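Local coordinates for protein proline-tRNA synthetase class II aaRS (Ybak RNA binding domain plus tRNA synthetase) (Cryptosporidium parvum, PDB 5XIO) that probably catalyses the ATP-dependent attachment of proline to its cognate tRNA, and in this crystal holds the inhibitor halofuginone together with an ATP analogue, at residues V291-I296 with V322-D327; C347-V352 with R363-D368; N64-I69 with Q135-V140. One frame throughout, in Å; residues are numbered along the deposited sequence.

Contacts 1 and 2 sit side by side in one mixed five-stranded sheet of the anticodon-binding domain, their centres about 9 Å apart. The strand of residues 291-295 lies between 324-326 of contact 1 and 348-352 of contact 2, so the two contacts together span four adjacent strands. Contact 3 comes first along the chain; contact 1 follows and closes before contact 2 opens. Contact 3 lies far off in the catalytic part: its centre is about 38 Å from that of contact 1 and 41 Å from that of contact 2, and it touches neither. The set thus samples both the sheet framework associated with tRNA recognition and the dimer-facing side of the aminoacylation domain.

Contact 1 of 3, residues V291-I296 with V322-D327; sequences VIIIPI and VRVKID
The carbonyl oxygen of Lys325 takes the shortest bond of this pairing, from the amide of Ile293: Ile293 N to Lys325 O measures 2.9 Å and is nearly straight (166° at the hydrogen). A CA-H...O contact from Ile292 CA reaches the same oxygen. These are two parallel strands of the anticodon-binding domain, 291-295 and 324-326, joined by helix 306-319 in a beta-alpha-beta crossover. The ladder runs from Val291 N bonded to Arg323 O, through Lys325 N to Val291 O, to Asp327 N on Ile293 O.

Ile292 reaches the neighbouring strand because its CG1 stands anti to the backbone N (chi1 -165°) and the chain then bends at CG1 (chi2 69°). This lays Ile292 CD1 alongside Lys325 CB at 3.5 Å. The lysine runs beside Ile292 in the same general direction before its ammonium end leads away.

The other face is lined by Val291, Ile293, Val324 and Ile326. Here Val324 CG2 is touched by two side chains: Val291 CG1 at 3.8 Å and Ile293 CD1 at 3.6 Å. Farther along, Ile326 CG1 lies across Ile293 CB at 4.1 Å. Helix 306-319 covers this face, with Leu317 against both Val291 and Val324.

At the C-terminal end of the pairing, the carboxylate of Asp327 is held outside the two strands: OD2 takes a salt bridge from Arg329 and a hydrogen bond from Trp341. Its carbonyl oxygen accepts a bond from the ammonium group of Lys337, while the Pro295 ring comes alongside, with Pro295 CD 3.4 Å from Asp327 O.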
loop_
_atom_site.group_PDB
_atom_site.type_symbol
_atom_site.label_atom_id
_atom_site.label_comp_id
_atom_site.label_asym_id
_atom_site.label_seq_id
_atom_site.Cartn_x
_atom_site.Cartn_y
_atom_site.Cartn_z
ATOM N N VAL A 291 -21.623 10.999 10.169
ATOM C CA VAL A 291 -23.015 11.501 10.241
ATOM C C VAL A 291 -23.788 10.919 9.081
ATOM O O VAL A 291 -23.324 11.017 7.904
ATOM C CB VAL A 291 -23.096 13.021 10.106
ATOM C CG1 VAL A 291 -24.558 13.465 10.151
ATOM C CG2 VAL A 291 -22.274 13.703 11.193
ATOM N N ILE A 292 -24.905 10.275 9.430
ATOM C CA ILE A 292 -25.898 9.834 8.487
ATOM C C ILE A 292 -27.238 10.609 8.681
ATOM O O ILE A 292 -27.765 10.736 9.788
ATOM C CB ILE A 292 -26.156 8.338 8.606
ATOM C CG1 ILE A 292 -26.928 7.835 7.375
ATOM C CG2 ILE A 292 -26.909 7.991 9.890
ATOM C CD1 ILE A 292 -26.126 7.838 6.071
ATOM N N ILE A 293 -27.769 11.148 7.590
ATOM C CA ILE A 293 -28.976 11.956 7.632
ATOM C C ILE A 293 -30.138 11.106 7.160
ATOM O O ILE A 293 -30.124 10.597 6.035
ATOM C CB ILE A 293 -28.844 13.178 6.726
ATOM C CG1 ILE A 293 -27.704 14.063 7.229
ATOM C CG2 ILE A 293 -30.181 13.933 6.656
ATOM C CD1 ILE A 293 -27.146 14.989 6.169
ATOM N N ILE A 294 -31.123 10.932 8.022
ATOM C CA ILE A 294 -32.287 10.131 7.677
ATOM C C ILE A 294 -33.560 10.979 7.688
ATOM O O ILE A 294 -34.048 11.341 8.761
ATOM C CB ILE A 294 -32.483 8.973 8.653
ATOM C CG1 ILE A 294 -31.229 8.100 8.665
ATOM C CG2 ILE A 294 -33.703 8.163 8.270
ATOM C CD1 ILE A 294 -31.271 7.045 9.736
ATOM N N PRO A 295 -34.101 11.276 6.497
ATOM C CA PRO A 295 -35.419 11.915 6.385
ATOM C C PRO A 295 -36.559 10.924 6.647
ATOM O O PRO A 295 -36.476 9.792 6.173
ATOM C CB PRO A 295 -35.453 12.362 4.919
ATOM C CG PRO A 295 -34.564 11.379 4.192
ATOM C CD PRO A 295 -33.568 10.850 5.182
ATOM N N ILE A 296 -37.606 11.340 7.372
ATOM C CA ILE A 296 -38.832 10.499 7.569
ATOM C C ILE A 296 -39.656 10.335 6.264
ATOM O O ILE A 296 -40.830 9.928 6.267
ATOM C CB ILE A 296 -39.777 11.063 8.659
ATOM C CG1 ILE A 296 -39.001 11.591 9.891
ATOM C CG2 ILE A 296 -40.833 10.021 9.065
ATOM C CD1 ILE A 296 -38.174 10.580 10.654
ATOM N N VAL A 322 -16.543 17.123 7.474
ATOM C CA VAL A 322 -17.229 15.990 8.114
ATOM C C VAL A 322 -17.678 15.043 7.022
ATOM O O VAL A 322 -18.145 15.511 5.965
ATOM C CB VAL A 322 -18.488 16.477 8.912
ATOM C CG1 VAL A 322 -19.398 15.334 9.345
ATOM C CG2 VAL A 322 -18.088 17.290 10.127
ATOM N N ARG A 323 -17.543 13.726 7.261
ATOM C CA ARG A 323 -17.972 12.695 6.294
ATOM C C ARG A 323 -19.430 12.319 6.615
ATOM O O ARG A 323 -19.752 11.821 7.691
ATOM C CB ARG A 323 -17.062 11.448 6.333
ATOM C CG ARG A 323 -15.573 11.747 6.153
ATOM C CD ARG A 323 -14.644 10.527 6.255
ATOM N NE ARG A 323 -14.533 9.924 7.595
ATOM C CZ ARG A 323 -13.683 10.294 8.555
ATOM N NH1 ARG A 323 -12.840 11.276 8.355
ATOM N NH2 ARG A 323 -13.695 9.681 9.735
ATOM N N VAL A 324 -20.302 12.542 5.647
ATOM C CA VAL A 324 -21.736 12.521 5.864
ATOM C C VAL A 324 -22.407 11.967 4.636
ATOM O O VAL A 324 -22.004 12.257 3.554
ATOM C CB VAL A 324 -22.252 13.950 6.154
ATOM C CG1 VAL A 324 -21.902 14.889 5.015
ATOM C CG2 VAL A 324 -23.759 13.952 6.449
ATOM N N LYS A 325 -23.429 11.150 4.825
ATOM C CA LYS A 325 -24.200 10.559 3.739
ATOM C C LYS A 325 -25.685 10.743 4.069
ATOM O O LYS A 325 -26.057 10.858 5.222
ATOM C CB LYS A 325 -23.896 9.056 3.593
ATOM C CG LYS A 325 -22.944 8.677 2.460
ATOM C CD LYS A 325 -23.041 7.189 2.070
ATOM C CE LYS A 325 -24.498 6.734 1.872
ATOM N NZ LYS A 325 -24.664 5.476 1.087
ATOM N N ILE A 326 -26.530 10.736 3.047
ATOM C CA ILE A 326 -27.971 10.672 3.241
ATOM C C ILE A 326 -28.483 9.297 2.874
ATOM O O ILE A 326 -28.222 8.820 1.788
ATOM C CB ILE A 326 -28.713 11.683 2.342
ATOM C CG1 ILE A 326 -28.237 13.116 2.656
ATOM C CG2 ILE A 326 -30.246 11.524 2.506
ATOM C CD1 ILE A 326 -28.566 14.132 1.577
ATOM N N ASP A 327 -29.234 8.680 3.772
ATOM C CA ASP A 327 -30.009 7.509 3.417
ATOM C C ASP A 327 -31.466 7.917 3.191
ATOM O O ASP A 327 -32.269 7.948 4.123
ATOM C CB ASP A 327 -29.932 6.473 4.525
ATOM C CG ASP A 327 -30.560 5.191 4.122
ATOM O OD1 ASP A 327 -31.108 5.171 3.006
ATOM O OD2 ASP A 327 -30.499 4.200 4.866
#

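Contact 2 of 3, residues C347-V352 with R363-D368; sequences CLRFEV and RVVVRD
Arg349 and Val365 face each other as a hydrogen-bonded pair between antiparallel strands 348-352 and 361-366, and the arginine side chain runs beside the valine. Arg349 CB lies 4.1 Å from Val365 O. From there CG swings anti to the backbone N (chi1 151°), CD continues straight, and a bend about CG-CD turns the guanidinium back over Val365. NE and CZ come over Val365 CB, and one face of the guanidinium settles on the methyl group, Arg349 NH2 being 3.7 Å from Val365 CG1. Arg349 NE also donates to Glu351 OE2 at 3.2 Å, a salt bridge lying in the guanidinium plane and using the anti lone pair of that oxygen; NH2 adds a weak bond to the same atom. NH1 forms a salt bridge with Glu342, and Tyr338 makes a cation-pi contact with the group. Held by Glu351 and Glu342, the guanidinium has little freedom to turn.

Glu351 OE2 in turn rests 3.4 Å from Val365 CG2, while Glu351 OE1 meets the aliphatic part of Arg363, 3.5 Å from Arg363 CG. The charged end of Arg363 goes to Asp374 instead. The backbone bond from Glu351 N to Arg363 O is short, 2.8 Å.

On the reverse face Phe350 CE1 packs on Val364 CG2 at 3.9 Å, with Leu348 and Val366 beyond. Helix 377-405 covers that end, its Ile384 and Leu388 touching Leu348 and its Phe391 touching Val366, while Phe350 also reaches Val291 and Ile293 on the adjoining strand 291-295.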
loop_
_atom_site.group_PDB
_atom_site.type_symbol
_atom_site.label_atom_id
_atom_site.label_comp_id
_atom_site.label_asym_id
_atom_site.label_seq_id
_atom_site.Cartn_x
_atom_site.Cartn_y
_atom_site.Cartn_z
ATOM N N CYS A 347 -21.283 7.523 14.157
ATOM C CA CYS A 347 -21.287 8.361 15.343
ATOM C C CYS A 347 -22.600 9.140 15.648
ATOM O O CYS A 347 -23.121 9.097 16.778
ATOM C CB CYS A 347 -20.120 9.349 15.212
ATOM S SG CYS A 347 -18.549 8.554 14.658
ATOM N N LEU A 348 -23.088 9.870 14.640
ATOM C CA LEU A 348 -24.230 10.728 14.770
ATOM C C LEU A 348 -25.267 10.354 13.745
ATOM O O LEU A 348 -24.946 10.229 12.567
ATOM C CB LEU A 348 -23.856 12.184 14.552
ATOM C CG LEU A 348 -22.831 12.815 15.489
ATOM C CD1 LEU A 348 -22.599 14.236 15.056
ATOM C CD2 LEU A 348 -23.214 12.794 16.951
ATOM N N ARG A 349 -26.532 10.364 14.172
ATOM C CA ARG A 349 -27.674 10.074 13.301
ATOM C C ARG A 349 -28.762 11.172 13.335
ATOM O O ARG A 349 -29.572 11.229 14.258
ATOM C CB ARG A 349 -28.287 8.719 13.659
ATOM C CG ARG A 349 -29.776 8.617 13.374
ATOM C CD ARG A 349 -30.326 7.260 13.784
ATOM N NE ARG A 349 -31.176 7.350 14.968
ATOM C CZ ARG A 349 -31.217 6.433 15.928
ATOM N NH1 ARG A 349 -30.455 5.351 15.849
ATOM N NH2 ARG A 349 -32.021 6.597 16.971
ATOM N N PHE A 350 -28.760 12.033 12.316
ATOM C CA PHE A 350 -29.712 13.120 12.146
ATOM C C PHE A 350 -31.075 12.581 11.615
ATOM O O PHE A 350 -31.146 12.004 10.510
ATOM C CB PHE A 350 -29.216 14.097 11.103
ATOM C CG PHE A 350 -28.095 14.973 11.537
ATOM C CD1 PHE A 350 -27.355 14.722 12.687
ATOM C CD2 PHE A 350 -27.729 16.014 10.734
ATOM C CE1 PHE A 350 -26.280 15.524 13.030
ATOM C CE2 PHE A 350 -26.655 16.817 11.052
ATOM C CZ PHE A 350 -25.926 16.578 12.204
ATOM N N GLU A 351 -32.144 12.774 12.393
ATOM C CA GLU A 351 -33.526 12.454 11.954
ATOM C C GLU A 351 -34.232 13.739 11.472
ATOM O O GLU A 351 -34.245 14.745 12.171
ATOM C CB GLU A 351 -34.320 11.813 13.093
ATOM C CG GLU A 351 -33.747 10.504 13.627
ATOM C CD GLU A 351 -34.290 10.123 15.015
ATOM O OE1 GLU A 351 -35.301 10.723 15.452
ATOM O OE2 GLU A 351 -33.714 9.220 15.680
ATOM N N VAL A 352 -34.774 13.730 10.263
ATOM C CA VAL A 352 -35.363 14.943 9.703
ATOM C C VAL A 352 -36.791 14.692 9.193
ATOM O O VAL A 352 -36.975 14.210 8.072
ATOM C CB VAL A 352 -34.474 15.551 8.596
ATOM C CG1 VAL A 352 -35.165 16.749 7.937
ATOM C CG2 VAL A 352 -33.153 16.001 9.183
ATOM N N ARG A 363 -32.993 16.906 14.658
ATOM C CA ARG A 363 -32.949 15.943 15.783
ATOM C C ARG A 363 -31.728 14.965 15.702
ATOM O O ARG A 363 -31.602 14.159 14.756
ATOM C CB ARG A 363 -34.273 15.164 15.833
ATOM C CG ARG A 363 -34.255 13.842 16.598
ATOM C CD ARG A 363 -33.838 13.964 18.061
ATOM N NE ARG A 363 -34.988 13.851 18.967
ATOM C CZ ARG A 363 -35.329 14.733 19.911
ATOM N NH1 ARG A 363 -34.612 15.840 20.131
ATOM N NH2 ARG A 363 -36.397 14.492 20.661
ATOM N N VAL A 364 -30.854 15.020 16.708
ATOM C CA VAL A 364 -29.582 14.265 16.735
ATOM C C VAL A 364 -29.570 13.118 17.767
ATOM O O VAL A 364 -29.906 13.345 18.936
ATOM C CB VAL A 364 -28.417 15.226 17.068
ATOM C CG1 VAL A 364 -27.072 14.502 17.010
ATOM C CG2 VAL A 364 -28.425 16.413 16.115
ATOM N N VAL A 365 -29.162 11.905 17.361
ATOM C CA VAL A 365 -28.927 10.789 18.327
ATOM C C VAL A 365 -27.459 10.300 18.327
ATOM O O VAL A 365 -26.908 9.900 17.285
ATOM C CB VAL A 365 -29.909 9.629 18.095
ATOM C CG1 VAL A 365 -29.915 8.669 19.266
ATOM C CG2 VAL A 365 -31.332 10.163 17.913
ATOM N N VAL A 366 -26.815 10.355 19.499
ATOM C CA VAL A 366 -25.373 10.041 19.632
ATOM C C VAL A 366 -25.196 8.548 19.864
ATOM O O VAL A 366 -25.855 7.980 20.709
ATOM C CB VAL A 366 -24.724 10.822 20.779
ATOM C CG1 VAL A 366 -23.214 10.748 20.679
ATOM C CG2 VAL A 366 -25.136 12.287 20.741
ATOM N N ARG A 367 -24.292 7.918 19.120
ATOM C CA ARG A 367 -24.246 6.449 19.040
ATOM C C ARG A 367 -23.842 5.766 20.352
ATOM O O ARG A 367 -24.494 4.804 20.750
ATOM C CB ARG A 367 -23.323 6.014 17.872
ATOM C CG ARG A 367 -22.997 4.528 17.750
ATOM C CD ARG A 367 -24.216 3.687 17.439
ATOM N NE ARG A 367 -23.881 2.267 17.389
ATOM C CZ ARG A 367 -23.767 1.463 18.441
ATOM N NH1 ARG A 367 -23.972 1.934 19.670
ATOM N NH2 ARG A 367 -23.397 0.161 18.267
ATOM N N ASP A 368 -22.803 6.261 21.026
ATOM C CA ASP A 368 -22.256 5.545 22.186
ATOM C C ASP A 368 -23.093 5.698 23.413
ATOM O O ASP A 368 -23.105 4.793 24.192
ATOM C CB ASP A 368 -20.795 5.953 22.516
ATOM C CG ASP A 368 -20.661 7.401 22.956
ATOM O OD1 ASP A 368 -21.003 8.290 22.166
ATOM O OD2 ASP A 368 -20.202 7.657 24.090
#

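Contact 3 of 3, residues N64-I69 with Q135-V140; sequences NAYFPI and QWTSIV
Gln135 reaches out of strand 131-140 and receives the backbone amide of Phe67, Phe67 N to Gln135 OE1 at 2.9 Å and almost linear (173° at the hydrogen). The same oxygen, Gln135 OE1, lies 3.6 Å from Phe67 CB and near the plane of the phenyl ring, at its edge; amide and ring planes stand 88° apart. The glutamine gets there because its CG sits between the backbone N and the carbonyl carbon (chi1 58°), after which the chain runs extended. Gln135 CB itself, placed by the backbone, lies only 3.1 Å from Ala65 O.

The Tyr66 side chain crosses Thr137 at a slant, Tyr66 CE1 3.8 Å from Thr137 CG2, with the backbone carbonyl oxygen of Trp136 at the ring edge, near its plane. Asn64 ND2 comes to the pyrrole edge of Trp136, 4.2 Å from Trp136 NE1. Both nitrogens donate to Asp54 OD1, so this near approach of two donors is explained by their common acceptor on helix 40-58.

One water joins the backbones, 3.0 Å from Ala65 O, to which it donates, and 3.0 Å from Trp136 N, whose hydrogen it accepts. Farther out, Glu160 of the neighbouring strand bonds Gln135 NE2 and thereby fixes which end of the amide faces Phe67. Helix 112-122 packs against the Phe67 ring. The second subunit supplies Glu47 to Asn64 ND2 and Glu155 to Tyr66 OH and Ile69 N.

A helix and short strand running into a proline at the dimer interface, here through Pro68, fit class II motif 1; strand 131-140, antiparallel to 155-165 and leading to the nucleotide-binding Arg141 and Glu143, fits motif 2 of the same catalytic fold.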
loop_
_atom_site.group_PDB
_atom_site.type_symbol
_atom_site.label_atom_id
_atom_site.label_comp_id
_atom_site.label_asym_id
_atom_site.label_seq_id
_atom_site.Cartn_x
_atom_site.Cartn_y
_atom_site.Cartn_z
ATOM N N ASN A 64 10.441 5.364 2.614
ATOM C CA ASN A 64 9.815 4.111 2.209
ATOM C C ASN A 64 10.531 3.367 1.055
ATOM O O ASN A 64 11.136 4.014 0.112
ATOM C CB ASN A 64 8.330 4.341 1.854
ATOM C CG ASN A 64 7.455 4.672 3.080
ATOM O OD1 ASN A 64 7.746 4.317 4.209
ATOM N ND2 ASN A 64 6.371 5.349 2.833
ATOM N N ALA A 65 10.460 2.013 1.129
ATOM C CA ALA A 65 10.978 1.166 0.050
ATOM C C ALA A 65 10.208 -0.115 -0.098
ATOM O O ALA A 65 9.319 -0.384 0.665
ATOM C CB ALA A 65 12.444 0.858 0.291
ATOM N N TYR A 66 10.534 -0.932 -1.078
ATOM C CA TYR A 66 9.892 -2.211 -1.140
ATOM C C TYR A 66 10.862 -3.300 -1.517
ATOM O O TYR A 66 11.390 -3.281 -2.599
ATOM C CB TYR A 66 8.731 -2.156 -2.142
ATOM C CG TYR A 66 7.937 -3.386 -2.106
ATOM C CD1 TYR A 66 7.008 -3.591 -1.098
ATOM C CD2 TYR A 66 8.177 -4.396 -2.985
ATOM C CE1 TYR A 66 6.271 -4.770 -1.010
ATOM C CE2 TYR A 66 7.489 -5.574 -2.906
ATOM C CZ TYR A 66 6.513 -5.763 -1.908
ATOM O OH TYR A 66 5.804 -6.950 -1.824
ATOM N N PHE A 67 11.052 -4.276 -0.629
ATOM C CA PHE A 67 11.949 -5.429 -0.832
ATOM C C PHE A 67 11.128 -6.645 -1.255
ATOM O O PHE A 67 9.947 -6.655 -1.054
ATOM C CB PHE A 67 12.674 -5.736 0.474
ATOM C CG PHE A 67 13.817 -4.772 0.797
ATOM C CD1 PHE A 67 13.558 -3.497 1.246
ATOM C CD2 PHE A 67 15.162 -5.183 0.691
ATOM C CE1 PHE A 67 14.592 -2.632 1.569
ATOM C CE2 PHE A 67 16.183 -4.326 1.019
ATOM C CZ PHE A 67 15.910 -3.034 1.457
ATOM N N PRO A 68 11.760 -7.699 -1.801
ATOM C CA PRO A 68 10.953 -8.801 -2.377
ATOM C C PRO A 68 10.161 -9.684 -1.419
ATOM O O PRO A 68 10.451 -9.735 -0.240
ATOM C CB PRO A 68 11.989 -9.645 -3.100
ATOM C CG PRO A 68 13.078 -8.677 -3.428
ATOM C CD PRO A 68 13.173 -7.818 -2.200
ATOM N N ILE A 69 9.146 -10.377 -1.909
ATOM C CA ILE A 69 8.410 -11.216 -1.000
ATOM C C ILE A 69 9.108 -12.550 -0.702
ATOM O O ILE A 69 8.769 -13.232 0.272
ATOM C CB ILE A 69 6.972 -11.427 -1.549
ATOM C CG1 ILE A 69 6.118 -12.239 -0.630
ATOM C CG2 ILE A 69 6.934 -12.128 -2.901
ATOM C CD1 ILE A 69 4.700 -12.346 -1.195
ATOM N N GLN A 135 8.969 -0.330 5.151
ATOM C CA GLN A 135 8.087 -0.763 4.120
ATOM C C GLN A 135 6.704 -1.224 4.644
ATOM O O GLN A 135 6.566 -1.771 5.739
ATOM C CB GLN A 135 8.754 -1.857 3.309
ATOM C CG GLN A 135 9.204 -3.078 4.069
ATOM C CD GLN A 135 9.656 -4.274 3.180
ATOM O OE1 GLN A 135 9.815 -4.172 1.980
ATOM N NE2 GLN A 135 9.852 -5.434 3.823
ATOM N N TRP A 136 5.690 -0.948 3.841
ATOM C CA TRP A 136 4.288 -1.414 4.023
ATOM C C TRP A 136 4.140 -2.682 3.154
ATOM O O TRP A 136 4.394 -2.669 1.949
ATOM C CB TRP A 136 3.327 -0.289 3.565
ATOM C CG TRP A 136 3.354 0.977 4.428
ATOM C CD1 TRP A 136 4.043 2.168 4.176
ATOM C CD2 TRP A 136 2.674 1.175 5.673
ATOM N NE1 TRP A 136 3.863 3.039 5.219
ATOM C CE2 TRP A 136 3.003 2.468 6.134
ATOM C CE3 TRP A 136 1.799 0.383 6.440
ATOM C CZ2 TRP A 136 2.483 2.985 7.336
ATOM C CZ3 TRP A 136 1.331 0.880 7.644
ATOM C CH2 TRP A 136 1.666 2.179 8.075
ATOM N N THR A 137 3.815 -3.810 3.771
ATOM C CA THR A 137 3.812 -5.112 3.056
ATOM C C THR A 137 2.791 -6.077 3.727
ATOM O O THR A 137 2.189 -5.780 4.751
ATOM C CB THR A 137 5.220 -5.810 3.087
ATOM O OG1 THR A 137 5.532 -6.264 4.411
ATOM C CG2 THR A 137 6.405 -4.857 2.777
ATOM N N SER A 138 2.635 -7.247 3.136
ATOM C CA SER A 138 1.979 -8.297 3.776
ATOM C C SER A 138 3.004 -9.295 4.175
ATOM O O SER A 138 4.084 -9.327 3.650
ATOM C CB SER A 138 0.885 -8.906 2.912
ATOM O OG SER A 138 1.356 -9.809 1.956
ATOM N N ILE A 139 2.596 -10.090 5.144
ATOM C CA ILE A 139 3.366 -11.065 5.858
ATOM C C ILE A 139 2.483 -12.353 5.966
ATOM O O ILE A 139 1.217 -12.278 6.170
ATOM C CB ILE A 139 3.636 -10.541 7.229
ATOM C CG1 ILE A 139 4.589 -9.378 7.180
ATOM C CG2 ILE A 139 4.220 -11.602 8.103
ATOM C CD1 ILE A 139 6.054 -9.748 6.931
ATOM N N VAL A 140 3.151 -13.504 5.764
ATOM C CA VAL A 140 2.582 -14.804 6.021
ATOM C C VAL A 140 3.311 -15.542 7.080
ATOM O O VAL A 140 4.541 -15.621 7.048
ATOM C CB VAL A 140 2.634 -15.681 4.784
ATOM C CG1 VAL A 140 2.144 -17.103 5.100
ATOM C CG2 VAL A 140 1.787 -15.057 3.679
HETATM O O HOH W 1 6.561 0.532 1.428
HETATM O O HOH W 2 10.359 -8.260 2.059
#